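Local atomic coordinates of monosaccharide ABC transporter substrate-binding protein, CUT2 family (Bradyrhizobium sp., PDB entry 4YHS), a protein that probably binds a monosaccharide or related solute and delivers it to an ABC importer of the CUT2 family. Residues A257-I262 and R288-A293; V188-G193 and L274-T279; N103-Q108 and G123-D128. One frame throughout, in Å; residues are numbered along the deposited sequence. Where two conformers were deposited one is given.

Contact 1. Residues A257-I262 and R288-A293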
loop_
_atom_site.group_PDB
_atom_site.type_symbol
_atom_site.label_atom_id
_atom_site.label_comp_id
_atom_site.label_asym_id
_atom_site.label_seq_id
_atom_site.Cartn_x
_atom_site.Cartn_y
_atom_site.Cartn_z
ATOM N N ALA A 257 17.654 -6.424 -1.676
ATOM C CA ALA A 257 19.107 -6.307 -1.656
ATOM C C ALA A 257 19.752 -7.463 -0.876
ATOM O O ALA A 257 20.855 -7.898 -1.219
ATOM C CB ALA A 257 19.532 -4.927 -1.072
ATOM N N ALA A 258 19.047 -8.001 0.126
ATOM C CA ALA A 258 19.596 -9.054 0.991
ATOM C C ALA A 258 19.754 -10.389 0.253
ATOM O O ALA A 258 20.582 -11.225 0.629
ATOM C CB ALA A 258 18.702 -9.235 2.229
ATOM N N GLN A 259 18.995 -10.583 -0.823
ATOM C CA GLN A 259 19.042 -11.870 -1.543
ATOM C C GLN A 259 20.461 -12.188 -2.006
ATOM O O GLN A 259 20.969 -13.327 -1.863
ATOM C CB GLN A 259 18.099 -11.840 -2.735
ATOM C CG GLN A 259 16.646 -11.622 -2.437
ATOM C CD GLN A 259 15.864 -11.492 -3.720
ATOM O OE1 GLN A 259 15.132 -12.404 -4.123
ATOM N NE2 GLN A 259 16.041 -10.364 -4.391
ATOM N N GLY A 260 21.128 -11.173 -2.557
ATOM C CA GLY A 260 22.471 -11.351 -3.093
ATOM C C GLY A 260 23.507 -11.564 -2.014
ATOM O O GLY A 260 24.461 -12.358 -2.159
ATOM N N LEU A 261 23.347 -10.818 -0.923
ATOM C CA LEU A 261 24.198 -10.964 0.260
ATOM C C LEU A 261 24.079 -12.349 0.870
ATOM O O LEU A 261 25.074 -12.971 1.267
ATOM C CB LEU A 261 23.821 -9.917 1.326
ATOM C CG LEU A 261 23.705 -8.466 0.878
ATOM C CD1 LEU A 261 23.405 -7.592 2.093
ATOM C CD2 LEU A 261 24.959 -8.000 0.169
ATOM N N ILE A 262 22.847 -12.824 0.985
ATOM C CA ILE A 262 22.623 -14.179 1.503
ATOM C C ILE A 262 23.306 -15.190 0.595
ATOM O O ILE A 262 23.972 -16.110 1.052
ATOM C CB ILE A 262 21.104 -14.508 1.613
ATOM C CG1 ILE A 262 20.442 -13.668 2.703
ATOM C CG2 ILE A 262 20.861 -15.992 1.890
ATOM C CD1 ILE A 262 21.161 -13.600 4.009
ATOM N N ARG A 288 10.594 -17.304 -6.529
ATOM C CA ARG A 288 11.828 -18.042 -6.740
ATOM C C ARG A 288 12.375 -18.720 -5.467
ATOM O O ARG A 288 13.404 -19.401 -5.518
ATOM C CB ARG A 288 12.888 -17.105 -7.322
ATOM C CG ARG A 288 12.696 -16.751 -8.750
ATOM C CD ARG A 288 13.634 -15.637 -9.059
ATOM N NE ARG A 288 13.644 -15.264 -10.464
ATOM C CZ ARG A 288 14.424 -14.314 -10.968
ATOM N NH1 ARG A 288 15.255 -13.644 -10.177
ATOM N NH2 ARG A 288 14.372 -14.031 -12.261
ATOM N N GLY A 289 11.694 -18.547 -4.339
ATOM C CA GLY A 289 12.102 -19.195 -3.097
ATOM C C GLY A 289 13.183 -18.450 -2.327
ATOM O O GLY A 289 13.719 -18.973 -1.362
ATOM N N LEU A 290 13.513 -17.241 -2.759
ATOM C CA LEU A 290 14.640 -16.489 -2.181
ATOM C C LEU A 290 14.198 -15.513 -1.094
ATOM O O LEU A 290 14.995 -15.133 -0.212
ATOM C CB LEU A 290 15.380 -15.721 -3.284
ATOM C CG LEU A 290 16.002 -16.537 -4.428
ATOM C CD1 LEU A 290 16.695 -15.603 -5.387
ATOM C CD2 LEU A 290 17.001 -17.544 -3.902
ATOM N N ILE A 291 12.948 -15.076 -1.179
ATOM C CA ILE A 291 12.339 -14.242 -0.132
ATOM C C ILE A 291 11.165 -15.025 0.424
ATOM O O ILE A 291 10.423 -15.654 -0.342
ATOM C CB ILE A 291 11.873 -12.874 -0.673
ATOM C CG1 ILE A 291 13.083 -12.048 -1.140
ATOM C CG2 ILE A 291 11.091 -12.144 0.381
ATOM C CD1 ILE A 291 12.769 -10.721 -1.714
HETATM N N MSE A 292 11.002 -15.052 1.745
HETATM C CA MSE A 292 9.978 -15.905 2.341
HETATM C C MSE A 292 8.567 -15.338 2.245
HETATM O O MSE A 292 7.603 -16.072 1.936
HETATM C CB MSE A 292 10.271 -16.174 3.815
HETATM C CG MSE A 292 9.138 -16.959 4.516
HETATM SE SE MSE A 292 9.746 -17.401 6.343
HETATM C CE MSE A 292 10.394 -19.152 5.941
ATOM N N ALA A 293 8.416 -14.059 2.564
ATOM C CA ALA A 293 7.065 -13.491 2.712
ATOM C C ALA A 293 7.048 -11.975 2.738
ATOM O O ALA A 293 8.040 -11.340 3.114
ATOM C CB ALA A 293 6.426 -14.012 4.002
HETATM O O HOH W 1 14.622 -12.707 -6.932
#
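Residues 257-262 of helix 252-264 face the irregular chain that follows helix 280-287, and the two backbones come nearest at Q259 and L290, whose CA atoms lie 6.4 Å apart. Q259 carries the helix side of the contact. Its CG stands anti to the carbonyl carbon (chi1 -61°), and from there the extended chain reaches across to the loop, meeting L290 and I291 each at roughly a right angle. The amide oxygen OE1 settles against aliphatic carbon, 3.4 Å from CB of L290 and 3.6 Å from CG1 of I291. Behind it the stem packs as well: CG of Q259 is 3.8 Å from CG1 of I291, while CD of Q259 rests against the CD1 methyl of that isoleucine. The polar atoms of the amide bond to other partners. A water donates to OE1 of Q259 at 2.9 Å and makes a weak, longer link to NH1 of R288, and NE2 of Q259 bonds to the carbonyl of E256 one turn back. R288 is also tied to E284 through a salt bridge. Immediately after R288, G289 closes helix 280-287 with a positive phi, in a Schellman motif. This C-cap turns the chain toward strand 293-296, so the contact joins helix 252-264 to the connection between helix 280-287 and strand 293-296, in an alpha/beta lobe of the periplasmic binding protein fold.

Contact 2. Residues V188-G193 and L274-T279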
loop_
_atom_site.group_PDB
_atom_site.type_symbol
_atom_site.label_atom_id
_atom_site.label_comp_id
_atom_site.label_asym_id
_atom_site.label_seq_id
_atom_site.Cartn_x
_atom_site.Cartn_y
_atom_site.Cartn_z
ATOM N N VAL A 188 15.647 -11.794 15.018
ATOM C CA VAL A 188 15.271 -11.082 13.802
ATOM C C VAL A 188 16.078 -9.798 13.676
ATOM O O VAL A 188 16.082 -8.980 14.591
ATOM C CB VAL A 188 13.779 -10.689 13.784
ATOM C CG1 VAL A 188 13.466 -9.875 12.540
ATOM C CG2 VAL A 188 12.869 -11.942 13.887
ATOM N N GLY A 189 16.699 -9.602 12.518
ATOM C CA GLY A 189 17.289 -8.324 12.171
ATOM C C GLY A 189 16.196 -7.534 11.482
ATOM O O GLY A 189 15.586 -8.037 10.571
ATOM N N TRP A 190 15.938 -6.325 11.970
ATOM C CA TRP A 190 14.786 -5.502 11.563
ATOM C C TRP A 190 15.293 -4.173 11.002
ATOM O O TRP A 190 16.055 -3.458 11.671
ATOM C CB TRP A 190 13.866 -5.327 12.769
ATOM C CG TRP A 190 12.650 -4.429 12.598
ATOM C CD1 TRP A 190 12.341 -3.370 13.372
ATOM C CD2 TRP A 190 11.594 -4.535 11.624
ATOM N NE1 TRP A 190 11.173 -2.790 12.957
ATOM C CE2 TRP A 190 10.688 -3.487 11.887
ATOM C CE3 TRP A 190 11.328 -5.404 10.573
ATOM C CZ2 TRP A 190 9.533 -3.289 11.134
ATOM C CZ3 TRP A 190 10.181 -5.205 9.815
ATOM C CH2 TRP A 190 9.305 -4.168 10.096
ATOM N N PHE A 191 14.857 -3.857 9.779
ATOM C CA PHE A 191 15.405 -2.775 8.973
ATOM C C PHE A 191 14.254 -1.970 8.417
ATOM O O PHE A 191 13.846 -2.187 7.279
ATOM C CB PHE A 191 16.259 -3.336 7.849
ATOM C CG PHE A 191 17.380 -4.206 8.343
ATOM C CD1 PHE A 191 18.608 -3.658 8.700
ATOM C CD2 PHE A 191 17.202 -5.567 8.488
ATOM C CE1 PHE A 191 19.642 -4.466 9.169
ATOM C CE2 PHE A 191 18.246 -6.375 8.968
ATOM C CZ PHE A 191 19.456 -5.808 9.317
ATOM N N PRO A 192 13.714 -1.042 9.227
ATOM C CA PRO A 192 12.382 -0.494 8.928
ATOM C C PRO A 192 12.336 0.637 7.899
ATOM O O PRO A 192 11.234 0.955 7.425
ATOM C CB PRO A 192 11.894 -0.011 10.306
ATOM C CG PRO A 192 13.125 0.181 11.102
ATOM C CD PRO A 192 14.114 -0.809 10.618
ATOM N N GLY A 193 13.478 1.199 7.524
ATOM C CA GLY A 193 13.486 2.301 6.559
ATOM C C GLY A 193 13.930 3.582 7.257
ATOM O O GLY A 193 14.538 3.525 8.305
ATOM N N LEU A 274 12.199 -11.255 4.810
ATOM C CA LEU A 274 10.825 -10.783 4.742
ATOM C C LEU A 274 10.824 -9.296 4.494
ATOM O O LEU A 274 11.763 -8.596 4.898
ATOM C CB LEU A 274 10.063 -11.115 6.035
ATOM C CG LEU A 274 9.729 -12.562 6.403
ATOM C CD1 LEU A 274 10.844 -13.214 7.208
ATOM C CD2 LEU A 274 8.440 -12.566 7.191
ATOM N N ALA A 275 9.786 -8.819 3.797
ATOM C CA ALA A 275 9.544 -7.393 3.642
ATOM C C ALA A 275 8.204 -7.066 4.313
ATOM O O ALA A 275 7.357 -7.963 4.457
ATOM C CB ALA A 275 9.529 -6.991 2.155
ATOM N N PHE A 276 7.999 -5.813 4.736
ATOM C CA PHE A 276 6.687 -5.440 5.280
ATOM C C PHE A 276 5.834 -4.682 4.257
ATOM O O PHE A 276 4.784 -4.128 4.604
ATOM C CB PHE A 276 6.795 -4.635 6.598
ATOM C CG PHE A 276 7.480 -3.297 6.492
ATOM C CD1 PHE A 276 6.757 -2.140 6.216
ATOM C CD2 PHE A 276 8.834 -3.186 6.766
ATOM C CE1 PHE A 276 7.390 -0.885 6.165
ATOM C CE2 PHE A 276 9.459 -1.951 6.740
ATOM C CZ PHE A 276 8.743 -0.800 6.431
ATOM N N TYR A 277 6.227 -4.776 2.995
ATOM C CA TYR A 277 5.359 -4.294 1.913
ATOM C C TYR A 277 5.770 -4.944 0.570
ATOM O O TYR A 277 6.788 -5.655 0.474
ATOM C CB TYR A 277 5.351 -2.736 1.864
ATOM C CG TYR A 277 6.637 -2.029 1.513
ATOM C CD1 TYR A 277 6.950 -1.723 0.183
ATOM C CD2 TYR A 277 7.520 -1.616 2.499
ATOM C CE1 TYR A 277 8.106 -1.071 -0.146
ATOM C CE2 TYR A 277 8.700 -0.973 2.175
ATOM C CZ TYR A 277 8.984 -0.688 0.859
ATOM O OH TYR A 277 10.157 -0.054 0.531
HETATM N N MSE A 278 4.936 -4.755 -0.458
HETATM C CA MSE A 278 5.051 -5.527 -1.698
HETATM C C MSE A 278 5.576 -4.708 -2.868
HETATM O O MSE A 278 5.157 -3.559 -3.055
HETATM C CB MSE A 278 3.674 -6.098 -2.070
HETATM C CG MSE A 278 3.659 -6.949 -3.314
HETATM SE SE MSE A 278 4.754 -8.589 -3.113
HETATM C CE MSE A 278 3.805 -9.438 -1.635
ATOM N N THR A 279 6.480 -5.322 -3.635
ATOM C CA THR A 279 7.071 -4.736 -4.858
ATOM C C THR A 279 7.240 -5.861 -5.862
ATOM O O THR A 279 7.211 -7.023 -5.470
ATOM C CB THR A 279 8.434 -4.135 -4.639
ATOM O OG1 THR A 279 9.330 -5.176 -4.258
ATOM C CG2 THR A 279 8.413 -3.030 -3.577
#
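At the C-terminal ends of two strands of a four-stranded parallel sheet, W190 and P192 meet F276 just where the chain leaves the sheet for its loops; in periplasmic binding proteins such strand ends generally face the cleft between the lobes. F276 is the centre of the contact. Its CD2 lies 3.5 Å from CH2 of W190 and somewhat farther from CZ3 of the same indole. The two rings meet obliquely, with the planes at 51° and the centroid of the F276 ring 5.5 Å from that of the W190 six-membered ring. At another point of its rim F276 meets backbone: the carbonyl oxygen of P192 lies in the ring plane, 3.2 Å from CZ and 3.5 Å from CE2 of F276. This buried oxygen has no hydrogen-bonding partner in the model, and the aromatic C-H edge is the group it faces. F276 takes chi1 63°, with CG lodged between the backbone N and the carbonyl carbon, a crowded position that sends the ring toward strand 186-191. Replacing it with an alanine would probably open a gap beside W190 and leave the P192 carbonyl without its aromatic edge. CB of P192 lies 3.7 Å above one face of the W190 indole, offset toward its rim. Around this core, the indole NE1 is bonded to N204 and its ring stacks with F207, strand 247-250 runs between the two strands, and helix 164-178 touches F276 through T171.

Contact 3. Residues N103-Q108 and G123-D128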
loop_
_atom_site.group_PDB
_atom_site.type_symbol
_atom_site.label_atom_id
_atom_site.label_comp_id
_atom_site.label_asym_id
_atom_site.label_seq_id
_atom_site.Cartn_x
_atom_site.Cartn_y
_atom_site.Cartn_z
ATOM N N ASN A 103 3.104 21.898 -5.310
ATOM C CA ASN A 103 2.520 23.024 -6.036
ATOM C C ASN A 103 1.989 22.640 -7.404
ATOM O O ASN A 103 0.985 23.189 -7.860
ATOM C CB ASN A 103 3.537 24.143 -6.174
ATOM C CG ASN A 103 3.835 24.801 -4.857
ATOM O OD1 ASN A 103 2.991 24.817 -3.960
ATOM N ND2 ASN A 103 5.045 25.341 -4.722
ATOM N N LYS A 104 2.627 21.671 -8.051
ATOM C CA LYS A 104 2.150 21.213 -9.353
ATOM C C LYS A 104 0.873 20.387 -9.155
ATOM O O LYS A 104 -0.060 20.480 -9.939
ATOM C CB LYS A 104 3.227 20.426 -10.086
ATOM C CG LYS A 104 2.742 19.674 -11.300
ATOM C CD LYS A 104 2.240 20.601 -12.379
ATOM C CE LYS A 104 3.392 21.149 -13.221
ATOM N NZ LYS A 104 3.008 21.222 -14.663
ATOM N N GLN A 105 0.794 19.630 -8.072
ATOM C CA GLN A 105 -0.410 18.856 -7.831
ATOM C C GLN A 105 -1.584 19.801 -7.558
ATOM O O GLN A 105 -2.679 19.597 -8.060
ATOM C CB GLN A 105 -0.218 17.877 -6.687
ATOM C CG GLN A 105 -1.482 17.092 -6.401
ATOM C CD GLN A 105 -1.251 15.934 -5.493
ATOM O OE1 GLN A 105 -0.631 16.079 -4.450
ATOM N NE2 GLN A 105 -1.760 14.754 -5.884
ATOM N N ILE A 106 -1.341 20.874 -6.810
ATOM C CA ILE A 106 -2.373 21.853 -6.568
ATOM C C ILE A 106 -2.873 22.443 -7.890
ATOM O O ILE A 106 -4.083 22.482 -8.118
ATOM C CB ILE A 106 -1.878 22.938 -5.600
ATOM C CG1 ILE A 106 -1.694 22.318 -4.205
ATOM C CG2 ILE A 106 -2.862 24.106 -5.541
ATOM C CD1 ILE A 106 -1.051 23.260 -3.195
ATOM N N SER A 107 -1.958 22.873 -8.761
ATOM C CA SER A 107 -2.351 23.481 -10.029
ATOM C C SER A 107 -3.059 22.467 -10.941
ATOM O O SER A 107 -4.028 22.817 -11.618
ATOM C CB SER A 107 -1.134 24.094 -10.748
ATOM O OG SER A 107 -0.069 23.172 -10.885
ATOM N N GLN A 108 -2.593 21.220 -10.950
ATOM C CA GLN A 108 -3.205 20.184 -11.792
ATOM C C GLN A 108 -4.649 19.883 -11.358
ATOM O O GLN A 108 -5.543 19.723 -12.203
ATOM C CB GLN A 108 -2.369 18.899 -11.769
ATOM C CG GLN A 108 -1.095 18.972 -12.562
ATOM C CD GLN A 108 -0.300 17.684 -12.491
ATOM O OE1 GLN A 108 -0.134 17.096 -11.421
ATOM N NE2 GLN A 108 0.214 17.246 -13.638
ATOM N N GLY A 123 -4.287 11.085 -4.811
ATOM C CA GLY A 123 -3.188 10.498 -4.073
ATOM C C GLY A 123 -2.286 11.641 -3.649
ATOM O O GLY A 123 -1.476 12.132 -4.436
ATOM N N ALA A 124 -2.446 12.080 -2.398
ATOM C CA ALA A 124 -1.910 13.363 -1.964
ATOM C C ALA A 124 -0.415 13.350 -1.698
ATOM O O ALA A 124 0.100 12.450 -1.036
ATOM C CB ALA A 124 -2.635 13.822 -0.732
ATOM N N ILE A 125 0.270 14.391 -2.175
ATOM C CA ILE A 125 1.688 14.510 -1.919
ATOM C C ILE A 125 1.939 14.795 -0.424
ATOM O O ILE A 125 2.933 14.356 0.128
ATOM C CB ILE A 125 2.313 15.607 -2.829
ATOM C CG1 ILE A 125 2.559 15.010 -4.224
ATOM C CG2 ILE A 125 3.614 16.157 -2.239
ATOM C CD1 ILE A 125 2.931 16.037 -5.312
ATOM N N SER A 126 1.048 15.531 0.243
ATOM C CA SER A 126 1.165 15.632 1.695
ATOM C C SER A 126 -0.214 15.602 2.359
ATOM O O SER A 126 -1.233 15.838 1.724
ATOM C CB SER A 126 1.951 16.893 2.104
ATOM O OG SER A 126 1.155 18.062 2.170
ATOM N N ALA A 127 -0.229 15.280 3.642
ATOM C CA ALA A 127 -1.480 15.137 4.382
ATOM C C ALA A 127 -2.308 16.416 4.477
ATOM O O ALA A 127 -3.539 16.337 4.418
ATOM C CB ALA A 127 -1.190 14.615 5.793
ATOM N N ASP A 128 -1.643 17.571 4.637
ATOM C CA ASP A 128 -2.285 18.865 4.851
ATOM C C ASP A 128 -2.197 19.822 3.660
ATOM O O ASP A 128 -2.894 20.819 3.631
ATOM C CB ASP A 128 -1.641 19.597 6.029
ATOM C CG ASP A 128 -1.578 18.756 7.283
ATOM O OD1 ASP A 128 -2.357 17.776 7.407
ATOM O OD2 ASP A 128 -0.739 19.094 8.149
#
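Two hydrogen bonds, one given and one accepted by the side-chain amide of Q105 on helix 102-115, hold the backbone of G123 and I125. The oxygen OE1 accepts from N of I125 at 3.0 Å, the donor lying in the plane of the side-chain carbonyl and on a lone pair. The nitrogen NE2 donates to O of G123, also at 3.0 Å and almost straight, the N-H pointing at the acceptor at 170°. These bonds differ in quality of aim: O of G123 lies in the plane of the glutamine amide, yet seen from the glycine, NE2 stands above the carbonyl plane by 52° and misses the lone pairs. Gripped at both ends, the amide is fixed in its rotation, and NE2 is further bonded to OG of S64, which itself belongs to strand 60-65. Q105 reaches the loop because CG is anti to the backbone N (chi1 178°) and the chain beyond stays extended.

Van der Waals contact accompanies the polar grip. The I125 side chain slides past that of Q105 in the opposite direction, bringing CG1 of I125 to 3.4 Å from OE1 of Q105 and, in the apolar part of the contact, its CD1 methyl to 3.9 Å from CB of Q105. OE1 thus has the I125 side chain beside it as well as the I125 N-H. Loop and helix are each also tied to other parts of the chain: the carbonyl of A124 accepts from ND2 of N149, and NE2 of Q108 bonds to the carbonyl of E95.

The helix belongs to the beta-alpha-beta crossover from strand 90-95 to strand 119-122, with strand 60-65 between them in the sheet. The disulfide C62-C112 links this helix covalently to strand 60-65, and Q105 fastens it to the loop at the end of strand 119-122, as befits the Rossmann-like lobe of a periplasmic binding protein.

Overall arrangement
Contacts 1 and 2 share one lobe and contact 3 lies in the other. The first two have centres about 12 Å apart and touch directly: O of A293 is 3.1 Å from N of A275, a probable hydrogen bond that places the loop exit of contact 1 beside strand 272-275. Their segments alternate along the chain, whereas 103-108 and 123-128 pair up earlier in the sequence. Contact 3 is centred about 36 Å from contact 1, across the centre of the chain, and about 28 Å from contact 2, with nearest atoms about 16 Å apart. In this family solutes bind in the cleft between the lobes; contact 2, at strand ends of one lobe, and contact 3, after a strand of the other, are probably near it.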